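ADP-ribosylating toxin CARDS (Mycoplasma pneumoniae, PDB 4TLV) transfers ADP-ribosyl groups from NAD(+) to multiple target proteins and, as the bacterium's main virulence factor, vacuolates host cells and disrupts respiratory epithelium. Local coordinates at residues N5-V10 and T190-Q195; H161-A166 and T426-F431; K525-R530 and A550-L555. All blocks are in the same frame, centred on the assembly; numbering follows the deposited sequence.

Interaction 1: N5-V10 and T190-Q195; sequences NPVRFV and TQANDQ. With SO4 (sulfate ion), chain G.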
# COMPACT_ATOMS: atom_id res chain seq x y z
N ASN A 5 8.63 15.49 7.03
CA ASN A 5 8.03 14.16 7.02
C ASN A 5 8.87 13.20 6.19
O ASN A 5 8.38 12.60 5.24
CB ASN A 5 6.62 14.23 6.41
CG ASN A 5 6.62 14.93 5.05
OD1 ASN A 5 7.36 15.90 4.84
ND2 ASN A 5 5.80 14.44 4.12
N PRO A 6 10.15 13.06 6.55
CA PRO A 6 11.05 12.28 5.70
C PRO A 6 10.80 10.79 5.92
O PRO A 6 10.11 10.41 6.86
CB PRO A 6 12.42 12.65 6.26
CG PRO A 6 12.14 12.80 7.74
CD PRO A 6 10.79 13.48 7.81
N VAL A 7 11.34 9.96 5.04
CA VAL A 7 11.44 8.55 5.34
C VAL A 7 12.80 8.35 6.00
O VAL A 7 13.84 8.46 5.36
CB VAL A 7 11.27 7.69 4.07
CG1 VAL A 7 11.70 6.29 4.32
CG2 VAL A 7 9.80 7.73 3.62
N ARG A 8 12.79 8.10 7.30
CA ARG A 8 14.02 8.09 8.07
C ARG A 8 14.59 6.67 8.19
O ARG A 8 15.79 6.46 8.03
CB ARG A 8 13.77 8.71 9.46
CG ARG A 8 14.95 8.63 10.42
CD ARG A 8 14.73 9.57 11.63
NE ARG A 8 15.33 9.05 12.85
CZ ARG A 8 16.64 8.94 13.06
NH1 ARG A 8 17.51 9.29 12.11
NH2 ARG A 8 17.08 8.46 14.21
N PHE A 9 13.72 5.71 8.47
CA PHE A 9 14.15 4.32 8.55
C PHE A 9 13.40 3.44 7.56
O PHE A 9 12.20 3.66 7.30
CB PHE A 9 13.96 3.77 9.98
CG PHE A 9 14.93 4.33 10.98
CD1 PHE A 9 16.27 4.00 10.91
CD2 PHE A 9 14.50 5.19 11.99
CE1 PHE A 9 17.19 4.52 11.82
CE2 PHE A 9 15.42 5.72 12.91
CZ PHE A 9 16.76 5.38 12.82
N VAL A 10 14.11 2.47 7.02
CA VAL A 10 13.50 1.42 6.22
C VAL A 10 13.90 0.09 6.87
O VAL A 10 14.70 0.08 7.81
CB VAL A 10 13.92 1.48 4.73
CG1 VAL A 10 13.34 2.72 4.06
CG2 VAL A 10 15.44 1.43 4.56
N THR A 190 19.86 11.79 8.39
CA THR A 190 19.63 11.85 6.95
C THR A 190 18.18 11.48 6.65
O THR A 190 17.41 11.17 7.55
CB THR A 190 20.57 10.86 6.22
OG1 THR A 190 20.41 9.55 6.79
CG2 THR A 190 22.02 11.27 6.37
N GLN A 191 17.81 11.50 5.37
CA GLN A 191 16.50 11.03 4.96
C GLN A 191 16.60 10.38 3.58
O GLN A 191 17.54 10.65 2.84
CB GLN A 191 15.52 12.19 4.89
CG GLN A 191 15.89 13.20 3.81
CD GLN A 191 14.79 14.22 3.55
OE1 GLN A 191 14.28 14.83 4.61
NE2 GLN A 191 14.40 14.45 2.39
N ALA A 192 15.65 9.51 3.24
CA ALA A 192 15.65 8.88 1.93
C ALA A 192 15.54 9.95 0.86
O ALA A 192 15.02 11.03 1.11
CB ALA A 192 14.50 7.89 1.82
N ASN A 193 16.03 9.66 -0.34
CA ASN A 193 15.88 10.60 -1.45
C ASN A 193 14.40 10.83 -1.78
O ASN A 193 13.64 9.87 -1.94
CB ASN A 193 16.61 10.05 -2.69
CG ASN A 193 17.00 11.17 -3.64
OD1 ASN A 193 16.19 12.04 -3.95
ND2 ASN A 193 18.26 11.18 -4.06
N ASP A 194 13.96 12.09 -1.88
CA ASP A 194 12.54 12.33 -2.21
C ASP A 194 12.26 12.40 -3.70
O ASP A 194 11.13 12.67 -4.11
CB ASP A 194 11.96 13.57 -1.48
CG ASP A 194 12.63 14.89 -1.89
OD1 ASP A 194 13.52 14.89 -2.77
OD2 ASP A 194 12.26 15.94 -1.30
N GLN A 195 13.29 12.15 -4.50
CA GLN A 195 13.15 12.17 -5.96
C GLN A 195 13.00 10.78 -6.56
O GLN A 195 13.49 9.81 -6.01
CB GLN A 195 14.37 12.82 -6.60
CG GLN A 195 14.91 14.01 -5.86
CD GLN A 195 14.52 15.28 -6.53
OE1 GLN A 195 15.29 15.84 -7.31
NE2 GLN A 195 13.33 15.77 -6.21
S SO4 G . 13.83 7.73 16.13
O1 SO4 G . 15.25 7.89 16.43
O2 SO4 G . 13.00 8.55 17.03
O3 SO4 G . 13.60 8.18 14.76
O4 SO4 G . 13.45 6.31 16.28
O HOH W 1 12.51 11.29 2.66
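V7 and A192 bring two irregular backbones together, their CA atoms 5.4 Å apart. A192 N donates to V7 O at 3.0 Å. A water answers from the other end of the pair, accepting from V7 N and donating to A192 O. The small side chain of A192 suits this close approach, its CB lying 3.9 Å from CB of the branched, apolar V7. P6 CB sits against both ends of the Q191 side chain, 3.4 Å from its CB and 3.3 Å from its OE1.

The side chain of R8 leaves the backbone on the side away from 190-195. Its guanidinium suits an anion, presenting two N-H groups to a sulfate ion, probably from the crystallisation liquor: NE gives a nearly straight bond (174°) to O3 at 2.7 Å and NH2 another to O1 at 2.9 Å, while F9 CE2 covers the rim of one guanidinium face. R147 also binds the sulfate, and E187 forms a salt bridge with R8 NH2.

V10 lies in strand 9-14, an edge strand of its antiparallel sheet, and pairs with I83 of strand 76-84; W135 of strand 134-138 packs against V7, V10 and A192, and F89 of strand 89-91 against V10 and A192.

Interaction 2: H161-A166 and T426-F431; sequences HAHHPA and TTHAQF. With ACT (acetate ion), chain M.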
# COMPACT_ATOMS: atom_id res chain seq x y z
N HIS A 161 -4.26 -28.06 15.36
CA HIS A 161 -5.72 -27.95 15.26
C HIS A 161 -6.23 -27.26 13.98
O HIS A 161 -7.21 -27.69 13.39
CB HIS A 161 -6.29 -27.24 16.49
CG HIS A 161 -5.94 -27.90 17.79
ND1 HIS A 161 -6.59 -29.04 18.23
CD2 HIS A 161 -5.02 -27.59 18.73
CE1 HIS A 161 -6.08 -29.40 19.40
NE2 HIS A 161 -5.13 -28.54 19.72
N ALA A 162 -5.58 -26.17 13.58
CA ALA A 162 -6.06 -25.43 12.41
C ALA A 162 -6.08 -26.33 11.18
O ALA A 162 -5.13 -27.08 10.96
CB ALA A 162 -5.17 -24.21 12.15
N HIS A 163 -7.14 -26.26 10.38
CA HIS A 163 -7.14 -27.00 9.12
C HIS A 163 -6.19 -26.31 8.15
O HIS A 163 -5.86 -25.13 8.31
CB HIS A 163 -8.54 -27.12 8.53
CG HIS A 163 -9.03 -25.88 7.84
ND1 HIS A 163 -9.56 -24.80 8.53
CD2 HIS A 163 -9.08 -25.55 6.53
CE1 HIS A 163 -9.91 -23.86 7.67
NE2 HIS A 163 -9.63 -24.29 6.45
N HIS A 164 -5.71 -27.06 7.17
CA HIS A 164 -4.71 -26.56 6.23
C HIS A 164 -5.36 -26.19 4.89
O HIS A 164 -5.69 -27.07 4.11
CB HIS A 164 -3.66 -27.64 5.99
CG HIS A 164 -3.01 -28.13 7.25
ND1 HIS A 164 -2.43 -29.38 7.35
CD2 HIS A 164 -2.85 -27.54 8.46
CE1 HIS A 164 -1.94 -29.53 8.56
NE2 HIS A 164 -2.18 -28.44 9.26
N PRO A 165 -5.58 -24.89 4.64
CA PRO A 165 -6.31 -24.53 3.42
C PRO A 165 -5.56 -24.98 2.16
O PRO A 165 -4.38 -24.67 2.00
CB PRO A 165 -6.41 -22.99 3.51
CG PRO A 165 -6.21 -22.69 5.01
CD PRO A 165 -5.20 -23.72 5.44
N ALA A 166 -6.25 -25.71 1.29
CA ALA A 166 -5.63 -26.29 0.09
C ALA A 166 -4.35 -27.05 0.40
O ALA A 166 -3.43 -27.09 -0.41
CB ALA A 166 -5.38 -25.19 -0.96
N THR A 426 -14.61 -20.44 16.11
CA THR A 426 -14.54 -18.98 16.05
C THR A 426 -13.89 -18.47 14.75
O THR A 426 -14.37 -18.78 13.65
CB THR A 426 -13.87 -18.38 17.32
OG1 THR A 426 -12.62 -19.01 17.58
CG2 THR A 426 -14.78 -18.55 18.54
N THR A 427 -12.84 -17.68 14.86
CA THR A 427 -12.18 -17.13 13.67
C THR A 427 -11.28 -18.18 13.04
O THR A 427 -10.45 -18.76 13.72
CB THR A 427 -11.32 -15.93 14.03
OG1 THR A 427 -12.09 -15.02 14.82
CG2 THR A 427 -10.81 -15.22 12.76
N HIS A 428 -11.42 -18.41 11.74
CA HIS A 428 -10.50 -19.35 11.10
C HIS A 428 -9.11 -18.75 10.93
O HIS A 428 -8.96 -17.53 10.89
CB HIS A 428 -11.09 -19.94 9.84
CG HIS A 428 -12.21 -20.91 10.12
ND1 HIS A 428 -12.96 -21.67 9.29
CD2 HIS A 428 -12.65 -21.17 11.40
CE1 HIS A 428 -13.85 -22.37 10.08
NE2 HIS A 428 -13.63 -22.06 11.35
N ALA A 429 -8.11 -19.62 10.86
CA ALA A 429 -6.73 -19.19 11.09
C ALA A 429 -6.23 -18.18 10.05
O ALA A 429 -5.41 -17.31 10.37
CB ALA A 429 -5.79 -20.41 11.12
N GLN A 430 -6.71 -18.29 8.82
CA GLN A 430 -6.15 -17.43 7.77
C GLN A 430 -6.54 -15.96 7.93
O GLN A 430 -5.90 -15.08 7.38
CB GLN A 430 -6.47 -17.93 6.36
CG GLN A 430 -7.90 -17.73 5.93
CD GLN A 430 -8.12 -18.26 4.53
OE1 GLN A 430 -8.46 -17.37 3.61
NE2 GLN A 430 -7.96 -19.46 4.28
N PHE A 431 -7.58 -15.68 8.72
CA PHE A 431 -7.92 -14.28 8.93
C PHE A 431 -6.74 -13.46 9.45
O PHE A 431 -6.53 -12.32 9.03
CB PHE A 431 -9.12 -14.08 9.87
CG PHE A 431 -9.48 -12.63 10.02
CD1 PHE A 431 -10.03 -11.94 8.97
CD2 PHE A 431 -9.18 -11.94 11.19
CE1 PHE A 431 -10.33 -10.58 9.09
CE2 PHE A 431 -9.49 -10.60 11.30
CZ PHE A 431 -10.06 -9.93 10.24
C ACT M . -9.19 -23.29 11.75
O ACT M . -8.81 -22.44 10.91
OXT ACT M . -9.44 -24.44 11.32
CH3 ACT M . -9.33 -22.95 13.20
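A162 and A429 meet through their methyl groups, the two CB atoms 4.0 Å apart, where two loops from different domains come together. Residues this small let the backbones approach closely, and an acetate ion, probably from the crystallisation liquor, sits beside them.

The side chain of H163 organises the polar half of the contact. From CB, the first torsion (chi1 78°) tucks the ring back over the main chain, on the side of the acetate. CB and CG pass acetate OXT without bonding to it. ND1 then donates to OXT at 2.8 Å, the oxygen lying in the plane of the imidazole ring. The backbone N of H163 reaches the same OXT at 3.1 Å, so two N-H groups of one residue hold a single oxygen. Across the ion, A429 N donates to the other carboxylate oxygen, O, at 2.9 Å. Further round the ring, CE1 stands 4.1 Å from H428 ND1. The two imidazoles form an offset edge-to-face pair, H163 offering its edge and H428 its face, with planes at 72°. At the tip, NE2 is hydrogen-bonded to E273 OE2. With the acetate bound, a carboxylate at each nitrogen would probably favour the protonated ring. H428 is held through NE2 by E424 O.

Beyond this, P165 and Q430 run antiparallel as side chains, P165 CG 3.7 Å from Q430 NE2. Proline gives a rigid apolar surface, while the amide of Q430 bonds to E273 N and E271 O of the KELED motif, which is involved in trafficking to the host ER.

The arrangement is a domain interface: a loop between two strands of the mART domain meets the 3-10 turn that follows strand 415-421 of the D2 beta-trefoil.

Interaction 3: K525-R530 and A550-L555; sequences KWYFSR and ADNQQL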
# COMPACT_ATOMS: atom_id res chain seq x y z
N LYS A 525 -8.67 7.97 -18.51
CA LYS A 525 -7.34 7.67 -17.93
C LYS A 525 -6.45 8.90 -17.76
O LYS A 525 -6.28 9.69 -18.69
CB LYS A 525 -6.63 6.60 -18.77
CG LYS A 525 -7.43 5.31 -18.88
CD LYS A 525 -6.59 4.18 -19.42
CE LYS A 525 -7.36 2.87 -19.35
NZ LYS A 525 -6.57 1.79 -19.98
N TRP A 526 -5.85 9.02 -16.57
CA TRP A 526 -5.03 10.18 -16.22
C TRP A 526 -3.71 9.75 -15.58
O TRP A 526 -3.61 8.66 -15.02
CB TRP A 526 -5.79 11.09 -15.25
CG TRP A 526 -7.11 11.51 -15.77
CD1 TRP A 526 -8.29 10.82 -15.70
CD2 TRP A 526 -7.39 12.71 -16.49
NE1 TRP A 526 -9.28 11.52 -16.33
CE2 TRP A 526 -8.76 12.69 -16.82
CE3 TRP A 526 -6.62 13.81 -16.88
CZ2 TRP A 526 -9.38 13.74 -17.52
CZ3 TRP A 526 -7.24 14.86 -17.58
CH2 TRP A 526 -8.60 14.80 -17.89
N TYR A 527 -2.71 10.62 -15.66
CA TYR A 527 -1.44 10.37 -14.97
C TYR A 527 -0.87 11.66 -14.41
O TYR A 527 -1.25 12.76 -14.84
CB TYR A 527 -0.43 9.68 -15.89
CG TYR A 527 -0.00 10.53 -17.06
CD1 TYR A 527 -0.79 10.62 -18.21
CD2 TYR A 527 1.19 11.24 -17.02
CE1 TYR A 527 -0.38 11.41 -19.30
CE2 TYR A 527 1.60 12.03 -18.10
CZ TYR A 527 0.81 12.11 -19.23
OH TYR A 527 1.22 12.89 -20.29
N PHE A 528 0.02 11.53 -13.43
CA PHE A 528 0.59 12.68 -12.73
C PHE A 528 1.99 12.96 -13.25
O PHE A 528 2.72 12.04 -13.63
CB PHE A 528 0.63 12.40 -11.22
CG PHE A 528 -0.73 12.14 -10.62
CD1 PHE A 528 -1.31 10.88 -10.72
CD2 PHE A 528 -1.42 13.15 -9.97
CE1 PHE A 528 -2.56 10.63 -10.18
CE2 PHE A 528 -2.68 12.92 -9.42
CZ PHE A 528 -3.25 11.66 -9.53
N SER A 529 2.36 14.25 -13.27
CA SER A 529 3.66 14.70 -13.77
C SER A 529 4.31 15.67 -12.81
O SER A 529 3.66 16.60 -12.34
CB SER A 529 3.52 15.44 -15.12
OG SER A 529 2.88 14.63 -16.08
N ARG A 530 5.59 15.47 -12.54
CA ARG A 530 6.34 16.40 -11.71
C ARG A 530 6.84 17.59 -12.53
O ARG A 530 6.93 18.69 -12.01
CB ARG A 530 7.54 15.68 -11.03
CG ARG A 530 7.12 14.57 -10.05
CD ARG A 530 8.34 13.73 -9.64
NE ARG A 530 9.33 14.57 -8.95
CZ ARG A 530 9.36 14.79 -7.64
NH1 ARG A 530 8.47 14.20 -6.84
NH2 ARG A 530 10.29 15.58 -7.13
N ALA A 550 -5.19 10.00 -23.36
CA ALA A 550 -5.66 10.01 -24.75
C ALA A 550 -4.74 10.80 -25.69
O ALA A 550 -4.29 10.27 -26.70
CB ALA A 550 -7.09 10.55 -24.84
N ASP A 551 -4.46 12.05 -25.34
CA ASP A 551 -3.64 12.90 -26.20
C ASP A 551 -2.92 13.94 -25.36
O ASP A 551 -2.64 15.05 -25.82
CB ASP A 551 -4.52 13.59 -27.27
CG ASP A 551 -3.70 14.14 -28.44
OD1 ASP A 551 -2.56 13.68 -28.67
OD2 ASP A 551 -4.21 15.05 -29.14
N ASN A 552 -2.62 13.59 -24.11
CA ASN A 552 -1.91 14.48 -23.19
C ASN A 552 -2.59 15.80 -22.90
O ASN A 552 -1.93 16.80 -22.59
CB ASN A 552 -0.47 14.69 -23.63
CG ASN A 552 0.34 13.45 -23.51
OD1 ASN A 552 0.11 12.66 -22.58
ND2 ASN A 552 1.26 13.22 -24.44
N GLN A 553 -3.92 15.81 -22.98
CA GLN A 553 -4.69 16.97 -22.57
C GLN A 553 -4.44 17.23 -21.11
O GLN A 553 -4.46 16.28 -20.30
CB GLN A 553 -6.19 16.72 -22.79
CG GLN A 553 -6.57 16.38 -24.23
CD GLN A 553 -6.56 14.89 -24.54
OE1 GLN A 553 -5.87 14.09 -23.90
NE2 GLN A 553 -7.33 14.51 -25.55
N GLN A 554 -4.23 18.50 -20.76
CA GLN A 554 -3.82 18.86 -19.41
C GLN A 554 -4.94 19.44 -18.55
O GLN A 554 -5.63 20.38 -18.93
CB GLN A 554 -2.63 19.83 -19.42
CG GLN A 554 -2.05 20.06 -18.03
CD GLN A 554 -0.82 20.96 -18.02
OE1 GLN A 554 -0.31 21.35 -19.08
NE2 GLN A 554 -0.33 21.28 -16.83
N LEU A 555 -5.09 18.86 -17.36
CA LEU A 555 -6.08 19.32 -16.39
C LEU A 555 -5.65 20.66 -15.80
O LEU A 555 -4.53 20.79 -15.30
CB LEU A 555 -6.25 18.29 -15.27
CG LEU A 555 -7.45 18.47 -14.35
CD1 LEU A 555 -8.75 18.29 -15.16
CD2 LEU A 555 -7.40 17.49 -13.19
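Y527 and N552 make the tight point of this contact within the beta-trefoil domain D3, where strand 526-529 passes the turn leading into strand 554-558. These strands are not sheet neighbours, so side chains carry the contact. The phenol reaches across so that N552 OD1 lies at the edge of its ring, in plane, while the ring and amide planes stand 74° apart. Tyrosine suits this place because its ring fills a buried site and its hydroxyl still finds a polar partner. Asparagine suits the turn, since it readily adopts the left-handed backbone found here (phi 59°). Its ND2 bonds to R104 O of helix 92-104 in the mART domain, which leaves OD1 turned to Y527.

The W526 side is looser. Its CZ3 approaches Q553 O obliquely at 4.1 Å and L555 CB at 4.3 Å. The broad indole thus touches 550-555 by van der Waals contact alone, and its NE1 bonds to L494 O. Within the turn, Q553 OE1 accepts a bent bond from D551 N at 2.9 Å, and Q553 NE2 bonds to L498 O. The short bond from Y527 OH to N552 OD1, 2.6 Å, arrives from above the carbonyl plane, 58° out of it.

From the N terminus, residues 5-10 open interaction 1, which closes at 190-195 after most of the mART domain has been traversed. Interaction 2 starts at 161-166, inside that loop, but closes only at 426-431, so the two cross along the chain. Interaction 1 fastens the mART domain to itself, whereas interaction 2 joins it to D2. Interaction 3 follows in series and closes a short loop of 19 residues within D3. The centres of interactions 1 and 2 lie about 39 Å apart, on opposite sides of the chain's centre. Interactions 1 and 3 touch, Q195 NE2 lying 3.2 Å from R530 NH2 as a packing contact where mART meets D3.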